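Local coordinates for extracellular protein 11-1 (Passalora fulva, PDB 6ZUS) that probably acts as a secreted fungal effector whose presence can be sensed by plant resistance proteins, and binds zinc ions, at residues 14-19 with 71-76; 82-87 with 136-141; 43-48 with 102-107; 29-34 with 56-61. All coordinates share one frame; numbering follows the deposited sequence. Where two conformers were deposited one is given.

Interaction 1: residues 14-19 with 71-76; sequences VHQFRI and SKTCIC. With ZN (zinc ion), chain G.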
loop_
_atom_site.group_PDB
_atom_site.type_symbol
_atom_site.label_atom_id
_atom_site.label_comp_id
_atom_site.label_asym_id
_atom_site.label_seq_id
_atom_site.Cartn_x
_atom_site.Cartn_y
_atom_site.Cartn_z
ATOM N N VAL A 14 2.079 5.453 -1.248
ATOM C CA VAL A 14 1.796 6.789 -1.832
ATOM C C VAL A 14 2.839 7.804 -1.365
ATOM O O VAL A 14 3.111 7.861 -0.157
ATOM C CB VAL A 14 0.363 7.274 -1.521
ATOM C CG1 VAL A 14 0.079 8.569 -2.275
ATOM C CG2 VAL A 14 -0.713 6.224 -1.820
ATOM N N HIS A 15 3.368 8.577 -2.313
ATOM C CA HIS A 15 4.113 9.834 -2.038
ATOM C C HIS A 15 3.325 10.992 -2.678
ATOM O O HIS A 15 3.259 11.035 -3.909
ATOM C CB HIS A 15 5.575 9.756 -2.524
ATOM C CG HIS A 15 6.339 10.965 -2.078
ATOM N ND1 HIS A 15 7.522 11.390 -2.653
ATOM C CD2 HIS A 15 6.072 11.871 -1.118
ATOM C CE1 HIS A 15 7.942 12.457 -2.038
ATOM N NE2 HIS A 15 7.093 12.792 -1.132
ATOM N N GLN A 16 2.720 11.856 -1.857
ATOM C CA GLN A 16 2.041 13.090 -2.296
ATOM C C GLN A 16 2.955 14.260 -1.950
ATOM O O GLN A 16 3.371 14.417 -0.780
ATOM C CB GLN A 16 0.667 13.246 -1.636
ATOM C CG GLN A 16 -0.095 14.504 -2.109
ATOM C CD GLN A 16 -1.476 14.622 -1.507
ATOM O OE1 GLN A 16 -2.001 13.665 -0.870
ATOM N NE2 GLN A 16 -2.016 15.819 -1.665
ATOM N N PHE A 17 3.260 15.079 -2.924
ATOM C CA PHE A 17 4.125 16.272 -2.719
ATOM C C PHE A 17 3.809 17.373 -3.739
ATOM O O PHE A 17 3.101 17.143 -4.724
ATOM C CB PHE A 17 5.582 15.849 -2.800
ATOM C CG PHE A 17 5.973 15.160 -4.084
ATOM C CD1 PHE A 17 5.736 13.807 -4.295
ATOM C CD2 PHE A 17 6.581 15.893 -5.111
ATOM C CE1 PHE A 17 6.076 13.188 -5.495
ATOM C CE2 PHE A 17 6.956 15.272 -6.291
ATOM C CZ PHE A 17 6.727 13.917 -6.476
ATOM N N ARG A 18 4.310 18.580 -3.476
ATOM C CA ARG A 18 4.058 19.751 -4.359
ATOM C C ARG A 18 5.332 20.015 -5.162
ATOM O O ARG A 18 6.444 19.815 -4.619
ATOM C CB ARG A 18 3.651 21.016 -3.585
ATOM C CG ARG A 18 2.631 20.826 -2.468
ATOM C CD ARG A 18 1.245 20.384 -2.882
ATOM N NE ARG A 18 0.399 20.302 -1.689
ATOM C CZ ARG A 18 -0.482 19.325 -1.416
ATOM N NH1 ARG A 18 -0.672 18.327 -2.258
ATOM N NH2 ARG A 18 -1.168 19.353 -0.280
ATOM N N ILE A 19 5.163 20.477 -6.399
ATOM C CA ILE A 19 6.280 20.843 -7.297
ATOM C C ILE A 19 5.972 22.204 -7.902
ATOM O O ILE A 19 4.816 22.648 -7.928
ATOM C CB ILE A 19 6.506 19.757 -8.372
ATOM C CG1 ILE A 19 5.338 19.723 -9.365
ATOM C CG2 ILE A 19 6.770 18.373 -7.726
ATOM C CD1 ILE A 19 5.602 18.894 -10.594
ATOM N N SER A 71 1.923 26.104 -7.348
ATOM C CA SER A 71 2.456 24.710 -7.280
ATOM C C SER A 71 1.457 23.731 -7.890
ATOM O O SER A 71 0.236 24.010 -7.803
ATOM C CB SER A 71 2.702 24.271 -5.857
ATOM O OG SER A 71 3.441 25.256 -5.175
ATOM N N LYS A 72 1.960 22.582 -8.350
ATOM C CA LYS A 72 1.140 21.413 -8.720
ATOM C C LYS A 72 1.309 20.394 -7.597
ATOM O O LYS A 72 2.400 20.372 -6.932
ATOM C CB LYS A 72 1.617 20.750 -10.005
ATOM C CG LYS A 72 1.323 21.539 -11.266
ATOM C CD LYS A 72 1.995 20.896 -12.452
ATOM C CE LYS A 72 1.776 21.631 -13.754
ATOM N NZ LYS A 72 2.520 20.946 -14.842
ATOM N N THR A 73 0.260 19.608 -7.385
ATOM C CA THR A 73 0.280 18.423 -6.496
ATOM C C THR A 73 0.578 17.203 -7.365
ATOM O O THR A 73 -0.198 16.960 -8.356
ATOM C CB THR A 73 -1.039 18.214 -5.760
ATOM O OG1 THR A 73 -1.177 19.303 -4.857
ATOM C CG2 THR A 73 -1.042 16.914 -4.975
ATOM N N CYS A 74 1.580 16.444 -6.945
ATOM C CA CYS A 74 1.939 15.138 -7.519
ATOM C C CYS A 74 1.518 14.051 -6.543
ATOM O O CYS A 74 1.810 14.182 -5.339
ATOM C CB CYS A 74 3.429 14.965 -7.758
ATOM S SG CYS A 74 4.041 16.271 -8.829
ATOM N N ILE A 75 0.919 12.988 -7.072
ATOM C CA ILE A 75 0.649 11.776 -6.259
ATOM C C ILE A 75 1.286 10.610 -7.008
ATOM O O ILE A 75 0.833 10.335 -8.124
ATOM C CB ILE A 75 -0.832 11.569 -5.939
ATOM C CG1 ILE A 75 -1.416 12.792 -5.222
ATOM C CG2 ILE A 75 -1.011 10.280 -5.137
ATOM C CD1 ILE A 75 -2.929 12.814 -5.173
ATOM N N CYS A 76 2.394 10.098 -6.493
ATOM C CA CYS A 76 3.160 8.983 -7.097
ATOM C C CYS A 76 2.874 7.749 -6.250
ATOM O O CYS A 76 3.013 7.832 -5.027
ATOM C CB CYS A 76 4.635 9.337 -7.156
ATOM S SG CYS A 76 4.802 10.839 -8.163
HETATM ZN ZN ZN G . 8.648 10.372 -4.006
HETATM O O HOH W 1 10.316 9.303 -2.893
#

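Interaction 2: residues 82-87 with 136-141; sequences AWRVRN and DNVHCG. With ZN (zinc ion), chain J.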
loop_
_atom_site.group_PDB
_atom_site.type_symbol
_atom_site.label_atom_id
_atom_site.label_comp_id
_atom_site.label_asym_id
_atom_site.label_seq_id
_atom_site.Cartn_x
_atom_site.Cartn_y
_atom_site.Cartn_z
ATOM N N ALA A 82 -1.753 -8.337 -1.983
ATOM C CA ALA A 82 -1.288 -9.483 -1.172
ATOM C C ALA A 82 -2.367 -10.571 -1.307
ATOM O O ALA A 82 -3.458 -10.407 -0.781
ATOM C CB ALA A 82 -1.034 -9.064 0.271
ATOM N N TRP A 83 -2.046 -11.650 -2.016
ATOM C CA TRP A 83 -3.049 -12.695 -2.354
ATOM C C TRP A 83 -3.643 -13.370 -1.114
ATOM O O TRP A 83 -4.896 -13.629 -1.109
ATOM C CB TRP A 83 -2.433 -13.711 -3.305
ATOM C CG TRP A 83 -2.143 -13.158 -4.657
ATOM C CD1 TRP A 83 -0.956 -13.194 -5.304
ATOM C CD2 TRP A 83 -3.105 -12.592 -5.562
ATOM N NE1 TRP A 83 -1.107 -12.654 -6.552
ATOM C CE2 TRP A 83 -2.406 -12.277 -6.737
ATOM C CE3 TRP A 83 -4.491 -12.345 -5.491
ATOM C CZ2 TRP A 83 -3.034 -11.682 -7.831
ATOM C CZ3 TRP A 83 -5.114 -11.748 -6.566
ATOM C CH2 TRP A 83 -4.386 -11.437 -7.723
ATOM N N ARG A 84 -2.825 -13.628 -0.092
ATOM C CA ARG A 84 -3.267 -14.458 1.065
ATOM C C ARG A 84 -2.653 -13.916 2.357
ATOM O O ARG A 84 -1.409 -13.955 2.498
ATOM C CB ARG A 84 -2.869 -15.919 0.834
ATOM C CG ARG A 84 -3.382 -16.520 -0.458
ATOM C CD ARG A 84 -2.880 -17.927 -0.578
ATOM N NE ARG A 84 -3.083 -18.383 -1.940
ATOM C CZ ARG A 84 -4.254 -18.706 -2.470
ATOM N NH1 ARG A 84 -5.367 -18.672 -1.746
ATOM N NH2 ARG A 84 -4.286 -19.116 -3.733
ATOM N N VAL A 85 -3.512 -13.362 3.205
ATOM C CA VAL A 85 -3.133 -12.723 4.488
ATOM C C VAL A 85 -4.020 -13.327 5.589
ATOM O O VAL A 85 -5.222 -13.493 5.376
ATOM C CB VAL A 85 -3.235 -11.188 4.403
ATOM C CG1 VAL A 85 -2.838 -10.578 5.743
ATOM C CG2 VAL A 85 -2.429 -10.643 3.230
ATOM N N ARG A 86 -3.431 -13.636 6.729
ATOM C CA ARG A 86 -4.170 -14.276 7.844
ATOM C C ARG A 86 -5.248 -13.305 8.307
ATOM O O ARG A 86 -5.102 -12.075 8.099
ATOM C CB ARG A 86 -3.197 -14.684 8.943
ATOM C CG ARG A 86 -2.229 -15.761 8.491
ATOM C CD ARG A 86 -1.511 -16.221 9.700
ATOM N NE ARG A 86 -0.322 -16.981 9.364
ATOM C CZ ARG A 86 -0.303 -18.304 9.156
ATOM N NH1 ARG A 86 -1.415 -19.013 9.151
ATOM N NH2 ARG A 86 0.863 -18.884 8.923
ATOM N N ASN A 87 -6.307 -13.856 8.882
ATOM C CA ASN A 87 -7.331 -13.072 9.616
ATOM C C ASN A 87 -7.063 -13.080 11.122
ATOM O O ASN A 87 -6.659 -14.092 11.684
ATOM C CB ASN A 87 -8.734 -13.578 9.286
ATOM C CG ASN A 87 -9.214 -12.978 7.982
ATOM O OD1 ASN A 87 -9.119 -11.755 7.795
ATOM N ND2 ASN A 87 -9.733 -13.821 7.095
ATOM N N ASP A 136 -12.377 -12.087 0.847
ATOM C CA ASP A 136 -12.246 -12.818 2.148
ATOM C C ASP A 136 -12.469 -14.328 1.951
ATOM O O ASP A 136 -12.840 -14.774 0.858
ATOM C CB ASP A 136 -13.086 -12.209 3.283
ATOM C CG ASP A 136 -12.419 -12.297 4.669
ATOM O OD1 ASP A 136 -11.828 -13.369 4.974
ATOM O OD2 ASP A 136 -12.466 -11.291 5.452
ATOM N N ASN A 137 -12.157 -15.117 2.974
ATOM C CA ASN A 137 -12.316 -16.595 2.968
ATOM C C ASN A 137 -11.618 -17.162 1.732
ATOM O O ASN A 137 -12.279 -17.878 0.957
ATOM C CB ASN A 137 -13.795 -16.985 3.037
ATOM C CG ASN A 137 -14.495 -16.199 4.117
ATOM O OD1 ASN A 137 -14.147 -16.313 5.295
ATOM N ND2 ASN A 137 -15.403 -15.327 3.706
ATOM N N VAL A 138 -10.336 -16.829 1.558
ATOM C CA VAL A 138 -9.437 -17.522 0.599
ATOM C C VAL A 138 -8.590 -18.534 1.391
ATOM O O VAL A 138 -8.440 -18.391 2.601
ATOM C CB VAL A 138 -8.596 -16.542 -0.255
ATOM C CG1 VAL A 138 -9.466 -15.509 -0.993
ATOM C CG2 VAL A 138 -7.452 -15.881 0.533
ATOM N N HIS A 139 -8.058 -19.538 0.722
ATOM C CA HIS A 139 -7.085 -20.479 1.334
ATOM C C HIS A 139 -5.855 -19.674 1.795
ATOM O O HIS A 139 -5.407 -18.744 1.053
ATOM C CB HIS A 139 -6.649 -21.597 0.362
ATOM C CG HIS A 139 -7.726 -22.587 0.074
ATOM N ND1 HIS A 139 -7.547 -23.952 0.258
ATOM C CD2 HIS A 139 -8.994 -22.410 -0.389
ATOM C CE1 HIS A 139 -8.666 -24.578 -0.111
ATOM N NE2 HIS A 139 -9.574 -23.652 -0.515
ATOM N N CYS A 140 -5.271 -20.067 2.926
ATOM C CA CYS A 140 -3.980 -19.512 3.379
ATOM C C CYS A 140 -2.862 -20.137 2.534
ATOM O O CYS A 140 -1.851 -19.428 2.264
ATOM C CB CYS A 140 -3.807 -19.639 4.891
ATOM S SG CYS A 140 -5.101 -18.714 5.807
ATOM N N GLY A 141 -3.029 -21.421 2.144
ATOM C CA GLY A 141 -2.042 -22.111 1.317
ATOM C C GLY A 141 -2.270 -21.875 -0.154
ATOM O O GLY A 141 -3.317 -21.355 -0.518
HETATM ZN ZN ZN J . -5.916 -24.894 0.933
HETATM O O HOH W 2 -8.408 -19.519 -2.344
#

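Interaction 3: residues 43-48 with 102-107; sequences KNDACQ and KPYTER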
loop_
_atom_site.group_PDB
_atom_site.type_symbol
_atom_site.label_atom_id
_atom_site.label_comp_id
_atom_site.label_asym_id
_atom_site.label_seq_id
_atom_site.Cartn_x
_atom_site.Cartn_y
_atom_site.Cartn_z
ATOM N N LYS A 43 7.894 -8.854 2.407
ATOM C CA LYS A 43 7.073 -9.958 1.778
ATOM C C LYS A 43 7.040 -11.204 2.686
ATOM O O LYS A 43 6.313 -12.175 2.338
ATOM C CB LYS A 43 7.528 -10.140 0.320
ATOM C CG LYS A 43 7.550 -8.802 -0.428
ATOM C CD LYS A 43 7.248 -8.787 -1.862
ATOM C CE LYS A 43 7.217 -7.369 -2.398
ATOM N NZ LYS A 43 8.512 -6.700 -2.132
ATOM N N ASN A 44 7.604 -11.108 3.891
ATOM C CA ASN A 44 7.649 -12.230 4.854
ATOM C C ASN A 44 7.119 -11.782 6.212
ATOM O O ASN A 44 7.584 -12.308 7.242
ATOM C CB ASN A 44 9.055 -12.800 4.975
ATOM C CG ASN A 44 10.011 -11.762 5.500
ATOM O OD1 ASN A 44 9.669 -10.581 5.575
ATOM N ND2 ASN A 44 11.209 -12.194 5.871
ATOM N N ASP A 45 6.068 -10.963 6.221
ATOM C CA ASP A 45 5.352 -10.675 7.490
ATOM C C ASP A 45 4.812 -11.989 8.094
ATOM O O ASP A 45 4.398 -12.887 7.338
ATOM C CB ASP A 45 4.233 -9.663 7.277
ATOM C CG ASP A 45 3.593 -9.196 8.576
ATOM O OD1 ASP A 45 4.240 -8.374 9.252
ATOM O OD2 ASP A 45 2.469 -9.662 8.898
ATOM N N ALA A 46 4.751 -12.077 9.421
ATOM C CA ALA A 46 4.160 -13.222 10.140
ATOM C C ALA A 46 2.737 -13.504 9.633
ATOM O O ALA A 46 2.337 -14.702 9.616
ATOM C CB ALA A 46 4.161 -12.930 11.619
ATOM N N CYS A 47 1.953 -12.468 9.262
ATOM C CA CYS A 47 0.548 -12.613 8.753
ATOM C C CYS A 47 0.473 -13.032 7.279
ATOM O O CYS A 47 -0.651 -13.284 6.800
ATOM C CB CYS A 47 -0.251 -11.335 8.956
ATOM S SG CYS A 47 -0.352 -10.959 10.725
ATOM N N GLN A 48 1.590 -13.128 6.573
ATOM C CA GLN A 48 1.588 -13.461 5.122
ATOM C C GLN A 48 1.270 -14.969 4.932
ATOM O O GLN A 48 1.955 -15.805 5.542
ATOM C CB GLN A 48 2.941 -13.149 4.460
ATOM C CG GLN A 48 2.829 -12.922 2.958
ATOM C CD GLN A 48 2.014 -11.674 2.650
ATOM O OE1 GLN A 48 2.179 -10.637 3.293
ATOM N NE2 GLN A 48 1.144 -11.781 1.661
ATOM N N LYS A 102 -5.049 -2.432 8.824
ATOM C CA LYS A 102 -4.235 -1.253 9.214
ATOM C C LYS A 102 -2.836 -1.656 9.705
ATOM O O LYS A 102 -1.824 -1.247 9.114
ATOM C CB LYS A 102 -4.988 -0.416 10.232
ATOM C CG LYS A 102 -4.157 0.679 10.848
ATOM C CD LYS A 102 -4.997 1.401 11.875
ATOM C CE LYS A 102 -4.433 2.699 12.393
ATOM N NZ LYS A 102 -3.010 2.566 12.721
ATOM N N PRO A 103 -2.693 -2.448 10.799
ATOM C CA PRO A 103 -1.363 -2.796 11.315
ATOM C C PRO A 103 -0.563 -3.587 10.272
ATOM O O PRO A 103 0.652 -3.338 10.177
ATOM C CB PRO A 103 -1.624 -3.588 12.623
ATOM C CG PRO A 103 -3.053 -4.022 12.525
ATOM C CD PRO A 103 -3.761 -2.960 11.691
ATOM N N TYR A 104 -1.211 -4.541 9.585
ATOM C CA TYR A 104 -0.540 -5.361 8.542
ATOM C C TYR A 104 0.073 -4.422 7.488
ATOM O O TYR A 104 1.252 -4.545 7.154
ATOM C CB TYR A 104 -1.502 -6.368 7.920
ATOM C CG TYR A 104 -0.974 -7.014 6.669
ATOM C CD1 TYR A 104 -0.040 -8.049 6.687
ATOM C CD2 TYR A 104 -1.426 -6.610 5.428
ATOM C CE1 TYR A 104 0.465 -8.614 5.522
ATOM C CE2 TYR A 104 -0.934 -7.156 4.253
ATOM C CZ TYR A 104 0.010 -8.162 4.287
ATOM O OH TYR A 104 0.456 -8.640 3.090
ATOM N N THR A 105 -0.726 -3.509 6.920
ATOM C CA THR A 105 -0.270 -2.568 5.862
ATOM C C THR A 105 0.912 -1.755 6.381
ATOM O O THR A 105 1.947 -1.602 5.690
ATOM C CB THR A 105 -1.413 -1.662 5.374
ATOM O OG1 THR A 105 -2.472 -2.505 4.907
ATOM C CG2 THR A 105 -0.877 -0.706 4.324
ATOM N N GLU A 106 0.800 -1.236 7.595
ATOM C CA GLU A 106 1.885 -0.395 8.172
ATOM C C GLU A 106 3.180 -1.201 8.348
ATOM O O GLU A 106 4.250 -0.632 8.032
ATOM C CB GLU A 106 1.407 0.260 9.460
ATOM C CG GLU A 106 0.363 1.288 9.191
ATOM C CD GLU A 106 -0.116 2.022 10.436
ATOM O OE1 GLU A 106 0.185 1.490 11.550
ATOM O OE2 GLU A 106 -0.710 3.149 10.314
ATOM N N ARG A 107 3.100 -2.489 8.732
ATOM C CA ARG A 107 4.313 -3.365 8.825
ATOM C C ARG A 107 4.919 -3.633 7.443
ATOM O O ARG A 107 6.143 -3.551 7.298
ATOM C CB ARG A 107 4.019 -4.677 9.557
ATOM C CG ARG A 107 3.689 -4.458 11.037
ATOM C CD ARG A 107 3.785 -5.764 11.814
ATOM N NE ARG A 107 2.975 -6.826 11.214
ATOM C CZ ARG A 107 1.691 -7.045 11.475
ATOM N NH1 ARG A 107 1.077 -6.352 12.410
ATOM N NH2 ARG A 107 1.047 -8.022 10.852
#

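Interaction 4: residues 29-34 with 56-61; sequences CSYDSL and AIPKIQ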
loop_
_atom_site.group_PDB
_atom_site.type_symbol
_atom_site.label_atom_id
_atom_site.label_comp_id
_atom_site.label_asym_id
_atom_site.label_seq_id
_atom_site.Cartn_x
_atom_site.Cartn_y
_atom_site.Cartn_z
ATOM N N CYS A 29 9.002 11.452 -10.524
ATOM C CA CYS A 29 8.632 10.030 -10.297
ATOM C C CYS A 29 8.749 9.285 -11.619
ATOM O O CYS A 29 8.444 9.880 -12.674
ATOM C CB CYS A 29 7.185 9.845 -9.820
ATOM S SG CYS A 29 6.827 10.885 -8.390
ATOM N N SER A 30 9.127 8.022 -11.525
ATOM C CA SER A 30 9.218 7.090 -12.672
ATOM C C SER A 30 8.562 5.771 -12.280
ATOM O O SER A 30 8.531 5.448 -11.058
ATOM C CB SER A 30 10.655 6.900 -13.110
ATOM O OG SER A 30 11.475 6.287 -12.113
ATOM N N TYR A 31 8.079 5.055 -13.283
ATOM C CA TYR A 31 7.628 3.633 -13.223
ATOM C C TYR A 31 8.675 2.863 -12.432
ATOM O O TYR A 31 8.338 2.126 -11.508
ATOM C CB TYR A 31 7.478 2.994 -14.614
ATOM C CG TYR A 31 6.980 1.563 -14.598
ATOM C CD1 TYR A 31 7.806 0.516 -14.221
ATOM C CD2 TYR A 31 5.666 1.273 -14.903
ATOM C CE1 TYR A 31 7.340 -0.780 -14.126
ATOM C CE2 TYR A 31 5.187 -0.024 -14.840
ATOM C CZ TYR A 31 6.023 -1.039 -14.435
ATOM O OH TYR A 31 5.525 -2.289 -14.373
ATOM N N ASP A 32 9.943 3.082 -12.793
ATOM C CA ASP A 32 11.095 2.325 -12.234
ATOM C C ASP A 32 11.295 2.650 -10.756
ATOM O O ASP A 32 11.558 1.730 -9.978
ATOM C CB ASP A 32 12.399 2.562 -12.997
ATOM C CG ASP A 32 12.676 1.500 -14.065
ATOM O OD1 ASP A 32 11.749 1.212 -14.896
ATOM O OD2 ASP A 32 13.809 0.935 -14.048
ATOM N N SER A 33 11.272 3.930 -10.388
ATOM C CA SER A 33 11.445 4.363 -8.980
ATOM C C SER A 33 10.308 3.772 -8.134
ATOM O O SER A 33 10.596 3.327 -7.012
ATOM C CB SER A 33 11.467 5.881 -8.867
ATOM O OG SER A 33 10.177 6.454 -9.192
ATOM N N LEU A 34 9.096 3.745 -8.670
ATOM C CA LEU A 34 7.907 3.253 -7.910
ATOM C C LEU A 34 7.983 1.725 -7.809
ATOM O O LEU A 34 7.731 1.166 -6.737
ATOM C CB LEU A 34 6.623 3.747 -8.563
ATOM C CG LEU A 34 6.390 5.252 -8.391
ATOM C CD1 LEU A 34 5.343 5.801 -9.334
ATOM C CD2 LEU A 34 6.067 5.559 -6.952
ATOM N N ALA A 56 3.021 -5.340 -9.566
ATOM C CA ALA A 56 2.871 -3.955 -9.042
ATOM C C ALA A 56 2.444 -3.048 -10.211
ATOM O O ALA A 56 2.920 -3.246 -11.336
ATOM C CB ALA A 56 4.147 -3.534 -8.393
ATOM N N ILE A 57 1.609 -2.055 -9.933
ATOM C CA ILE A 57 1.145 -1.056 -10.927
ATOM C C ILE A 57 1.503 0.346 -10.417
ATOM O O ILE A 57 0.783 0.865 -9.558
ATOM C CB ILE A 57 -0.361 -1.236 -11.136
ATOM C CG1 ILE A 57 -0.662 -2.659 -11.623
ATOM C CG2 ILE A 57 -0.913 -0.176 -12.090
ATOM C CD1 ILE A 57 -2.118 -2.913 -11.827
ATOM N N PRO A 58 2.598 0.947 -10.923
ATOM C CA PRO A 58 2.891 2.370 -10.703
ATOM C C PRO A 58 1.835 3.304 -11.298
ATOM O O PRO A 58 1.187 3.008 -12.319
ATOM C CB PRO A 58 4.289 2.611 -11.305
ATOM C CG PRO A 58 4.882 1.231 -11.401
ATOM C CD PRO A 58 3.695 0.297 -11.656
ATOM N N LYS A 59 1.641 4.453 -10.655
ATOM C CA LYS A 59 0.707 5.471 -11.162
ATOM C C LYS A 59 1.283 6.833 -10.796
ATOM O O LYS A 59 1.896 6.970 -9.712
ATOM C CB LYS A 59 -0.680 5.261 -10.566
ATOM C CG LYS A 59 -1.765 6.154 -11.139
ATOM C CD LYS A 59 -2.889 6.465 -10.143
ATOM C CE LYS A 59 -3.645 5.243 -9.642
ATOM N NZ LYS A 59 -4.988 5.590 -9.105
ATOM N N ILE A 60 1.048 7.824 -11.651
ATOM C CA ILE A 60 1.493 9.233 -11.424
ATOM C C ILE A 60 0.280 10.108 -11.745
ATOM O O ILE A 60 -0.342 9.902 -12.810
ATOM C CB ILE A 60 2.728 9.555 -12.272
ATOM C CG1 ILE A 60 3.892 8.602 -11.979
ATOM C CG2 ILE A 60 3.129 11.026 -12.120
ATOM C CD1 ILE A 60 5.112 8.798 -12.896
ATOM N N GLN A 61 -0.131 10.929 -10.806
ATOM C CA GLN A 61 -1.262 11.872 -10.939
ATOM C C GLN A 61 -0.686 13.276 -10.690
ATOM O O GLN A 61 0.211 13.427 -9.816
ATOM C CB GLN A 61 -2.360 11.673 -9.890
ATOM C CG GLN A 61 -2.943 10.283 -9.833
ATOM C CD GLN A 61 -3.786 10.132 -8.578
ATOM O OE1 GLN A 61 -4.815 10.810 -8.418
ATOM N NE2 GLN A 61 -3.301 9.283 -7.666
HETATM O O HOH W 3 3.127 -2.798 -13.988
#

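Interaction 1: residues 14-19 with 71-76
H15, F17 and I19 form the hydrogen-bonded pairs with C76, C74 and K72, joining strands 14-19 and 71-76 antiparallel, with short axes 153° apart and 4.6 Å at closest approach. These are the two inner strands of the four-stranded antiparallel sheet, and all six N-H...O bonds expected of the three pairs are present. On the face carrying H15, F17, C74 and C76, the F17 ring leans over the neighbouring strand because its CG lies between backbone N and carbonyl carbon (chi1 57°). C74 CB therefore sits 3.8 Å from the F17 ring centroid, 18° off the normal, a CH-pi contact over the ring face. C76 SG approaches the same ring obliquely, 3.8 Å from F17 CE1. I19 CD1 packs against C74 SG at 3.5 Å. Both sulfurs continue into disulfides, C74 with C25 and C76 with C29. F17 CD1 lies 3.3 Å above the plane of the H15 imidazole, over its centre, and H15 ND1 holds a zinc ion at 2.0 Å.

Interaction 2: residues 82-87 with 136-141
R84 extends its chain from CG to NE (chi2 178°), with CG turned anti to the carbonyl carbon, and so delivers its guanidinium to the backbone at H139 and G141. In N87 CG likewise lies anti to the carbonyl carbon (chi1 -82°), which brings the amide to D136. The R84 NH1 to H139 O bond is 2.8 Å long, and this oxygen lies at the edge of the guanidinium, 18° out of its plane. G141 O takes a different place, over one guanidinium face 3.2 Å above the plane; its angle to NE is too poor for a hydrogen bond. NE instead forms a salt bridge with D51. Water 2 lies in the guanidinium plane at its edge, accepting from both R84 NH1 and H139 N. At the other end, N87 ND2 donates to the syn lone pair of D136 OD1 at 3.0 Å, while N137 N uses the anti lone pair of that oxygen at 2.7 Å. There the strand 127-138 ends in a G1 beta bulge, N137 and V138 both facing C6, whose sulfur is joined to C140. H139 ND1 binds a zinc ion at 2.0 Å, with H2 and Q143 completing the site. With D51 probably balancing its charge, R84 holds the carbonyl of the zinc-binding H139 by one hydrogen bond, and G141 O adds at most an electrostatic contact over the guanidinium face.

Interaction 3: residues 43-48 with 102-107
D45 OD2 is gripped by two donors: R107 NH2 at 2.9 Å from across the contact and C47 N, also at 2.9 Å, from its own loop. They arrive differently, R107 NH2 on the syn side and C47 N from above the carboxylate plane, 46° out of it. The second oxygen, D45 OD1, receives R107 NE at 2.8 Å, again syn. The result is a side-on, two-nitrogen salt bridge in which carboxylate and guanidinium planes are only 17° apart; the bend of R107 at chi3 turns NE and NH2 together to D45. Since C47 N donates to the side chain two residues before it, D45 forms an Asx turn, superimposed on a type I beta turn from D45 to Q48. This turn packs on helix 101-109, and the disulfide from C47 to C99 ties it covalently to the chain just before that helix. R107 NH1 has a further partner in D98 O, so the guanidinium is held from more than one direction. Y104 CA lies over one guanidinium face, 3.8 Å above the plane. Y104 also presents its edge to the turn: D45 OD2 lies in the ring plane 3.7 Å from Y104 CD1. Its hydroxyl donates to Q48 OE1 at 2.6 Å, in the carbonyl plane on a lone pair with a C=O...OH angle of 121°.

Interaction 4: residues 29-34 with 56-61
One face of the Y31 ring lies against P58, whose CG sits over the ring centre. The distance from P58 CG to the Y31 ring centroid is 3.6 Å, 14° off the normal, which meets the geometry of a CH-pi contact. P58 CD touches the ring nearer its far end, 3.5 Å from Y31 CE2. Y31 was modelled in two conformers, and this CH-pi contact belongs to one of them. The torsion behind it is a chi1 of -178°, which sets CG anti to the backbone N and carries the ring along the strand toward A56. Water 3 donates to A56 O at 2.7 Å and also lies beside Y31 OH. Y31 opens helix 31-40, which rests on strand 57-64, an outermost strand of the four-stranded antiparallel sheet. S30 is the N-cap: its OG accepts from S33 N at 2.9 Å, and S33 OG donates back to S30 O, which L34 N also uses. One turn on from the cap, L34 slides past P58 in the opposite direction, with CB to CB 3.8 Å. L34 CD1 reaches further, coming 3.7 Å from K59 O and also packing on I60 CG1. I60 reaches C29, just before the helix N-cap: its CD1 lies 3.9 Å from C29 CB and 3.5 Å from C29 O.

How the interactions relate
The four contacts fall into two groups at opposite sides of the chain's centre. Interactions 1 and 4, with centres 13 Å apart, share one end: the C29-C76 disulfide joins them, I75 N probably bonds to Q61 O across adjacent strands, and interaction 4 is nested within the chain loop closed by interaction 1. Interactions 2 and 3, 12 Å apart, occupy the other end, where R86 N probably bonds to C47 O and their segments alternate along the chain. Strand 71-86 spans the 33 Å between the centres of interactions 1 and 2. The sheet thus links two disulfide-braced ends, each carrying zinc, in this small effector.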